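Local atomic coordinates of enoyl-[acyl-carrier-protein] reductase [FMN] (Thermotoga maritima, PDB entry 5GVJ), a protein that probably reduces the enoyl-acyl-carrier-protein double bond in fatty acid synthesis, using NADH and a bound FMN. Residues Ala215-Thr223 / Arg232-Gln243. The protein carries 1 engineered substitution. Numbering follows the deposited sequence.
Sequences ASIRDTVVT and RVLRTPFARKIQ. With NA (sodium ion), chain C.
The carbonyl oxygen of Val233 accepts a hydrogen bond from Val221 N at 2.7 Å, almost straight (166°), and a more bent CA-H...O contact from Thr220 CA. Val233 N returns a bond of 2.9 Å to Val221 O, so this pair is the hydrogen-bonded rung of an antiparallel beta hairpin, and Thr220 with Leu234 and Val222 with Arg232 form the non-hydrogen-bonded pairs on either side. Beyond the rung, Arg235 extends the pairing: its backbone N meets Asp219 O at 2.8 Å, and its NE hydrogen-bonds Arg218 O in the carbonyl plane, that oxygen lying 22° out of the guanidinium plane. Val221 CG1 lies over the centre of the Arg235 guanidinium, 3.1 Å above the plane, and Arg235 NH2 forms a salt bridge with Glu149 OE1 of the second subunit. Val221 CG2 packs against Val233 CG2 and Ala239 CB, joining the strand to helix 237-242.

On the sheet face of Val222, Arg232 starts with CG anti to its backbone N (chi1 -179°) and bends at chi3, which carries NH1 back to Thr220 OG1 at 2.9 Å. That hydroxyl lies in the guanidinium plane, Val222 CG2 covers one face, and Arg232 NH2 donates a hydrogen bond to Met141 O. Were Arg232 replaced by an alanine, Thr220 OG1 and Met141 O would probably lose these donors and a gap open beside Gly144, an FMN-binding residue.

Ala215, whose CB touches Leu234 CD1, binds the sodium ion through its O at 2.5 Å, alongside a water and the backbone oxygens of Ile212, Val213, Ala281 and Ile284. Arg232 and Arg235 thus turn their guanidinium groups to different partners: Arg235 joins the subunits, while Arg232 ties the hairpin to Met141 O close to Gly144, consistent with a part in shaping the FMN site.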
ATOM      1  N   ALA A 215      18.700  -5.355   0.772  1.00 16.98           N
ATOM      2  CA  ALA A 215      17.923  -4.126   0.871  1.00 20.25           C
ATOM      3  C   ALA A 215      16.782  -4.277   1.871  1.00 19.75           C
ATOM      4  O   ALA A 215      16.124  -5.319   1.928  1.00 20.56           O
ATOM      5  CB  ALA A 215      17.354  -3.745  -0.495  1.00 18.31           C
ATOM      6  N   SER A 216      16.542  -3.220   2.651  1.00 18.13           N
ATOM      7  CA  SER A 216      15.409  -3.153   3.564  1.00 17.29           C
ATOM      8  C   SER A 216      14.217  -2.474   2.888  1.00 16.91           C
ATOM      9  O   SER A 216      14.293  -2.025   1.743  1.00 16.72           O
ATOM     10  CB  SER A 216      15.792  -2.382   4.823  1.00 20.17           C
ATOM     11  OG  SER A 216      15.879  -1.008   4.501  1.00 19.18           O
ATOM     12  N   ILE A 217      13.102  -2.354   3.621  1.00 20.06           N
ATOM     13  CA  ILE A 217      11.916  -1.715   3.051  1.00 15.35           C
ATOM     14  C   ILE A 217      12.129  -0.224   2.812  1.00 20.43           C
ATOM     15  O   ILE A 217      11.348   0.399   2.083  1.00 18.83           O
ATOM     16  CB  ILE A 217      10.677  -1.944   3.944  1.00 16.93           C
ATOM     17  CG1 ILE A 217      10.880  -1.312   5.325  1.00 17.30           C
ATOM     18  CG2 ILE A 217      10.383  -3.443   4.067  1.00 14.05           C
ATOM     19  CD1 ILE A 217       9.689  -1.515   6.269  1.00 18.10           C
ATOM     20  N   ARG A 218      13.175   0.365   3.399  1.00 19.31           N
ATOM     21  CA  ARG A 218      13.460   1.791   3.275  1.00 25.49           C
ATOM     22  C   ARG A 218      14.616   2.085   2.328  1.00 25.72           C
ATOM     23  O   ARG A 218      15.050   3.236   2.238  1.00 24.73           O
ATOM     24  CB  ARG A 218      13.771   2.392   4.653  1.00 23.50           C
ATOM     25  CG  ARG A 218      12.568   2.523   5.561  1.00 29.46           C
ATOM     26  CD  ARG A 218      12.903   3.337   6.820  1.00 28.68           C
ATOM     27  NE  ARG A 218      13.970   2.700   7.593  1.00 37.52           N
ATOM     28  CZ  ARG A 218      14.521   3.232   8.680  1.00 41.45           C
ATOM     29  NH1 ARG A 218      14.097   4.412   9.122  1.00 42.19           N
ATOM     30  NH2 ARG A 218      15.489   2.588   9.327  1.00 38.15           N
ATOM     31  N   ASP A 219      15.132   1.083   1.618  1.00 21.45           N
ATOM     32  CA  ASP A 219      16.347   1.271   0.840  1.00 21.38           C
ATOM     33  C   ASP A 219      16.081   1.610  -0.620  1.00 25.75           C
ATOM     34  O   ASP A 219      16.986   1.465  -1.446  1.00 26.69           O
ATOM     35  CB  ASP A 219      17.233   0.034   0.930  1.00 21.87           C
ATOM     36  CG  ASP A 219      18.010  -0.026   2.231  1.00 25.57           C
ATOM     37  OD1 ASP A 219      18.204   1.033   2.868  1.00 25.66           O
ATOM     38  OD2 ASP A 219      18.421  -1.135   2.611  1.00 22.31           O
ATOM     39  N   THR A 220      14.874   2.044  -0.967  1.00 21.09           N
ATOM     40  CA  THR A 220      14.658   2.556  -2.312  1.00 25.20           C
ATOM     41  C   THR A 220      14.426   4.059  -2.257  1.00 25.89           C
ATOM     42  O   THR A 220      14.107   4.623  -1.206  1.00 29.19           O
ATOM     43  CB  THR A 220      13.481   1.862  -3.016  1.00 23.62           C
ATOM     44  OG1 THR A 220      12.254   2.270  -2.405  1.00 24.86           O
ATOM     45  CG2 THR A 220      13.611   0.342  -2.940  1.00 21.84           C
ATOM     46  N   VAL A 221      14.628   4.708  -3.401  1.00 27.58           N
ATOM     47  CA  VAL A 221      14.390   6.137  -3.570  1.00 29.99           C
ATOM     48  C   VAL A 221      13.608   6.337  -4.847  1.00 27.65           C
ATOM     49  O   VAL A 221      13.716   5.550  -5.791  1.00 29.48           O
ATOM     50  CB  VAL A 221      15.683   6.970  -3.662  1.00 33.86           C
ATOM     51  CG1 VAL A 221      16.177   7.334  -2.320  1.00 41.00           C
ATOM     52  CG2 VAL A 221      16.737   6.210  -4.432  1.00 29.03           C
ATOM     53  N   VAL A 222      12.853   7.425  -4.891  1.00 30.57           N
ATOM     54  CA  VAL A 222      12.163   7.849  -6.100  1.00 33.30           C
ATOM     55  C   VAL A 222      12.956   8.998  -6.706  1.00 36.68           C
ATOM     56  O   VAL A 222      13.166  10.027  -6.053  1.00 40.61           O
ATOM     57  CB  VAL A 222      10.715   8.263  -5.800  1.00 37.18           C
ATOM     58  CG1 VAL A 222      10.011   8.674  -7.087  1.00 33.14           C
ATOM     59  CG2 VAL A 222       9.982   7.124  -5.088  1.00 27.89           C
ATOM     60  N   THR A 223      13.409   8.816  -7.943  1.00 35.22           N
ATOM     61  CA  THR A 223      14.195   9.810  -8.658  1.00 43.98           C
ATOM     62  C   THR A 223      13.518  10.156  -9.977  1.00 49.36           C
ATOM     63  O   THR A 223      12.840   9.321 -10.584  1.00 46.19           O
ATOM     64  CB  THR A 223      15.609   9.308  -8.956  1.00 45.67           C
ATOM     65  OG1 THR A 223      15.533   8.176  -9.831  1.00 48.18           O
ATOM     66  CG2 THR A 223      16.318   8.906  -7.676  1.00 43.65           C
ATOM     67  N   ARG A 232      11.414   4.301  -9.155  1.00 24.90           N
ATOM     68  CA  ARG A 232      11.906   3.815  -7.873  1.00 26.03           C
ATOM     69  C   ARG A 232      13.107   2.907  -8.101  1.00 25.61           C
ATOM     70  O   ARG A 232      13.014   1.918  -8.837  1.00 24.18           O
ATOM     71  CB  ARG A 232      10.825   3.064  -7.100  1.00 27.75           C
ATOM     72  CG  ARG A 232      11.298   2.556  -5.733  1.00 23.05           C
ATOM     73  CD  ARG A 232      10.160   1.922  -4.957  1.00 22.42           C
ATOM     74  NE  ARG A 232       9.028   2.837  -4.805  1.00 17.69           N
ATOM     75  CZ  ARG A 232       8.932   3.753  -3.848  1.00 24.99           C
ATOM     76  NH1 ARG A 232       9.906   3.884  -2.955  1.00 23.29           N
ATOM     77  NH2 ARG A 232       7.863   4.548  -3.791  1.00 19.96           N
ATOM     78  N   VAL A 233      14.228   3.243  -7.460  1.00 25.80           N
ATOM     79  CA  VAL A 233      15.449   2.460  -7.556  1.00 25.92           C
ATOM     80  C   VAL A 233      16.086   2.339  -6.176  1.00 24.83           C
ATOM     81  O   VAL A 233      15.791   3.101  -5.252  1.00 25.73           O
ATOM     82  CB  VAL A 233      16.467   3.067  -8.551  1.00 26.73           C
ATOM     83  CG1 VAL A 233      15.917   3.050  -9.973  1.00 24.97           C
ATOM     84  CG2 VAL A 233      16.857   4.476  -8.129  1.00 24.76           C
ATOM     85  N   LEU A 234      16.978   1.363  -6.062  1.00 24.41           N
ATOM     86  CA  LEU A 234      17.753   1.157  -4.846  1.00 28.33           C
ATOM     87  C   LEU A 234      18.596   2.390  -4.531  1.00 26.48           C
ATOM     88  O   LEU A 234      19.019   3.122  -5.429  1.00 26.17           O
ATOM     89  CB  LEU A 234      18.642  -0.079  -5.027  1.00 29.98           C
ATOM     90  CG  LEU A 234      18.545  -1.260  -4.059  1.00 33.39           C
ATOM     91  CD1 LEU A 234      17.196  -1.318  -3.382  1.00 29.29           C
ATOM     92  CD2 LEU A 234      18.804  -2.550  -4.805  1.00 28.54           C
ATOM     93  N   ARG A 235      18.830   2.630  -3.235  1.00 30.05           N
ATOM     94  CA  ARG A 235      19.624   3.775  -2.790  1.00 28.56           C
ATOM     95  C   ARG A 235      21.112   3.568  -3.067  1.00 33.18           C
ATOM     96  O   ARG A 235      21.907   3.401  -2.139  1.00 38.31           O
ATOM     97  CB  ARG A 235      19.400   4.041  -1.296  1.00 27.71           C
ATOM     98  CG  ARG A 235      18.043   4.653  -0.990  1.00 33.24           C
ATOM     99  CD  ARG A 235      17.907   5.106   0.467  1.00 35.17           C
ATOM    100  NE  ARG A 235      16.537   5.526   0.749  1.00 31.73           N
ATOM    101  CZ  ARG A 235      16.145   6.794   0.836  1.00 37.95           C
ATOM    102  NH1 ARG A 235      17.023   7.771   0.664  1.00 44.25           N
ATOM    103  NH2 ARG A 235      14.875   7.083   1.086  1.00 40.82           N
ATOM    104  N   THR A 236      21.490   3.599  -4.331  1.00 33.45           N
ATOM    105  CA  THR A 236      22.815   3.320  -4.862  1.00 38.88           C
ATOM    106  C   THR A 236      23.568   4.624  -5.124  1.00 40.77           C
ATOM    107  O   THR A 236      22.968   5.703  -5.142  1.00 36.98           O
ATOM    108  CB  THR A 236      22.673   2.495  -6.156  1.00 33.16           C
ATOM    109  OG1 THR A 236      23.806   1.640  -6.330  1.00 47.68           O
ATOM    110  CG2 THR A 236      22.550   3.393  -7.352  1.00 31.97           C
ATOM    111  N   PRO A 237      24.900   4.580  -5.293  1.00 45.42           N
ATOM    112  CA  PRO A 237      25.623   5.822  -5.626  1.00 43.25           C
ATOM    113  C   PRO A 237      25.084   6.533  -6.855  1.00 42.18           C
ATOM    114  O   PRO A 237      24.996   7.765  -6.867  1.00 48.55           O
ATOM    115  CB  PRO A 237      27.062   5.335  -5.849  1.00 43.42           C
ATOM    116  CG  PRO A 237      27.178   4.133  -5.007  1.00 43.85           C
ATOM    117  CD  PRO A 237      25.830   3.464  -5.039  1.00 41.29           C
ATOM    118  N   PHE A 238      24.720   5.784  -7.898  1.00 42.32           N
ATOM    119  CA  PHE A 238      24.206   6.410  -9.109  1.00 41.86           C
ATOM    120  C   PHE A 238      22.857   7.070  -8.864  1.00 43.10           C
ATOM    121  O   PHE A 238      22.562   8.122  -9.440  1.00 44.06           O
ATOM    122  CB  PHE A 238      24.093   5.382 -10.229  1.00 37.11           C
ATOM    123  CG  PHE A 238      23.763   5.983 -11.559  1.00 41.83           C
ATOM    124  CD1 PHE A 238      24.666   6.821 -12.197  1.00 43.78           C
ATOM    125  CD2 PHE A 238      22.553   5.717 -12.176  1.00 38.11           C
ATOM    126  CE1 PHE A 238      24.368   7.382 -13.423  1.00 41.97           C
ATOM    127  CE2 PHE A 238      22.250   6.273 -13.406  1.00 42.89           C
ATOM    128  CZ  PHE A 238      23.159   7.109 -14.029  1.00 43.18           C
ATOM    129  N   ALA A 239      22.017   6.462  -8.022  1.00 43.10           N
ATOM    130  CA  ALA A 239      20.753   7.105  -7.681  1.00 40.09           C
ATOM    131  C   ALA A 239      20.990   8.405  -6.933  1.00 41.93           C
ATOM    132  O   ALA A 239      20.199   9.346  -7.058  1.00 43.04           O
ATOM    133  CB  ALA A 239      19.878   6.159  -6.858  1.00 35.62           C
ATOM    134  N   ARG A 240      22.076   8.481  -6.160  1.00 44.71           N
ATOM    135  CA  ARG A 240      22.443   9.742  -5.521  1.00 49.00           C
ATOM    136  C   ARG A 240      22.873  10.771  -6.558  1.00 47.84           C
ATOM    137  O   ARG A 240      22.418  11.920  -6.532  1.00 51.20           O
ATOM    138  CB  ARG A 240      23.558   9.517  -4.499  1.00 48.39           C
ATOM    139  CG  ARG A 240      23.076   9.177  -3.098  1.00 50.12           C
ATOM    140  CD  ARG A 240      24.238   8.678  -2.250  1.00 57.52           C
ATOM    141  NE  ARG A 240      24.207   7.228  -2.271  1.00 58.19           N
ATOM    142  CZ  ARG A 240      25.223   6.450  -1.918  1.00 56.17           C
ATOM    143  NH1 ARG A 240      26.377   6.984  -1.506  1.00 56.73           N
ATOM    144  NH2 ARG A 240      25.089   5.132  -1.990  1.00 51.39           N
ATOM    145  N   LYS A 241      23.751  10.374  -7.482  1.00 49.33           N
ATOM    146  CA  LYS A 241      24.261  11.325  -8.463  1.00 50.16           C
ATOM    147  C   LYS A 241      23.150  11.874  -9.348  1.00 50.35           C
ATOM    148  O   LYS A 241      23.236  13.018  -9.809  1.00 51.70           O
ATOM    149  CB  LYS A 241      25.348  10.671  -9.314  1.00 47.97           C
ATOM    150  CG  LYS A 241      26.611  10.341  -8.532  1.00 53.95           C
ATOM    151  CD  LYS A 241      27.828  10.314  -9.438  1.00 58.53           C
ATOM    152  CE  LYS A 241      27.691   9.233 -10.505  1.00 55.17           C
ATOM    153  NZ  LYS A 241      28.026   7.880  -9.970  1.00 55.16           N
ATOM    154  N   ILE A 242      22.103  11.082  -9.595  1.00 48.93           N
ATOM    155  CA  ILE A 242      20.988  11.560 -10.410  1.00 51.25           C
ATOM    156  C   ILE A 242      20.196  12.631  -9.662  1.00 52.50           C
ATOM    157  O   ILE A 242      19.739  13.615 -10.257  1.00 51.61           O
ATOM    158  CB  ILE A 242      20.101  10.377 -10.842  1.00 50.44           C
ATOM    159  CG1 ILE A 242      20.811   9.549 -11.918  1.00 50.37           C
ATOM    160  CG2 ILE A 242      18.750  10.861 -11.344  1.00 51.89           C
ATOM    161  CD1 ILE A 242      21.093  10.321 -13.198  1.00 52.74           C
ATOM    162  N   GLN A 243      20.035  12.472  -8.352  1.00 49.18           N
ATOM    163  CA  GLN A 243      19.371  13.496  -7.552  1.00 53.40           C
ATOM    164  C   GLN A 243      20.284  14.706  -7.383  1.00 51.63           C
ATOM    165  O   GLN A 243      19.859  15.747  -6.892  1.00 53.90           O
ATOM    166  CB  GLN A 243      18.967  12.940  -6.186  1.00 53.42           C
ATOM    167  CG  GLN A 243      18.013  11.755  -6.251  1.00 52.91           C
ATOM    168  CD  GLN A 243      17.773  11.121  -4.889  1.00 55.80           C
ATOM    169  OE1 GLN A 243      18.615  10.381  -4.377  1.00 59.08           O
ATOM    170  NE2 GLN A 243      16.623  11.411  -4.295  1.00 58.49           N
TER
HETATM  171 NA    NA C 401      15.896  -7.726   1.151  1.00 20.40          NA
HETATM  172  O   HOH W   1      15.394  -7.931   3.589  1.00 17.64           O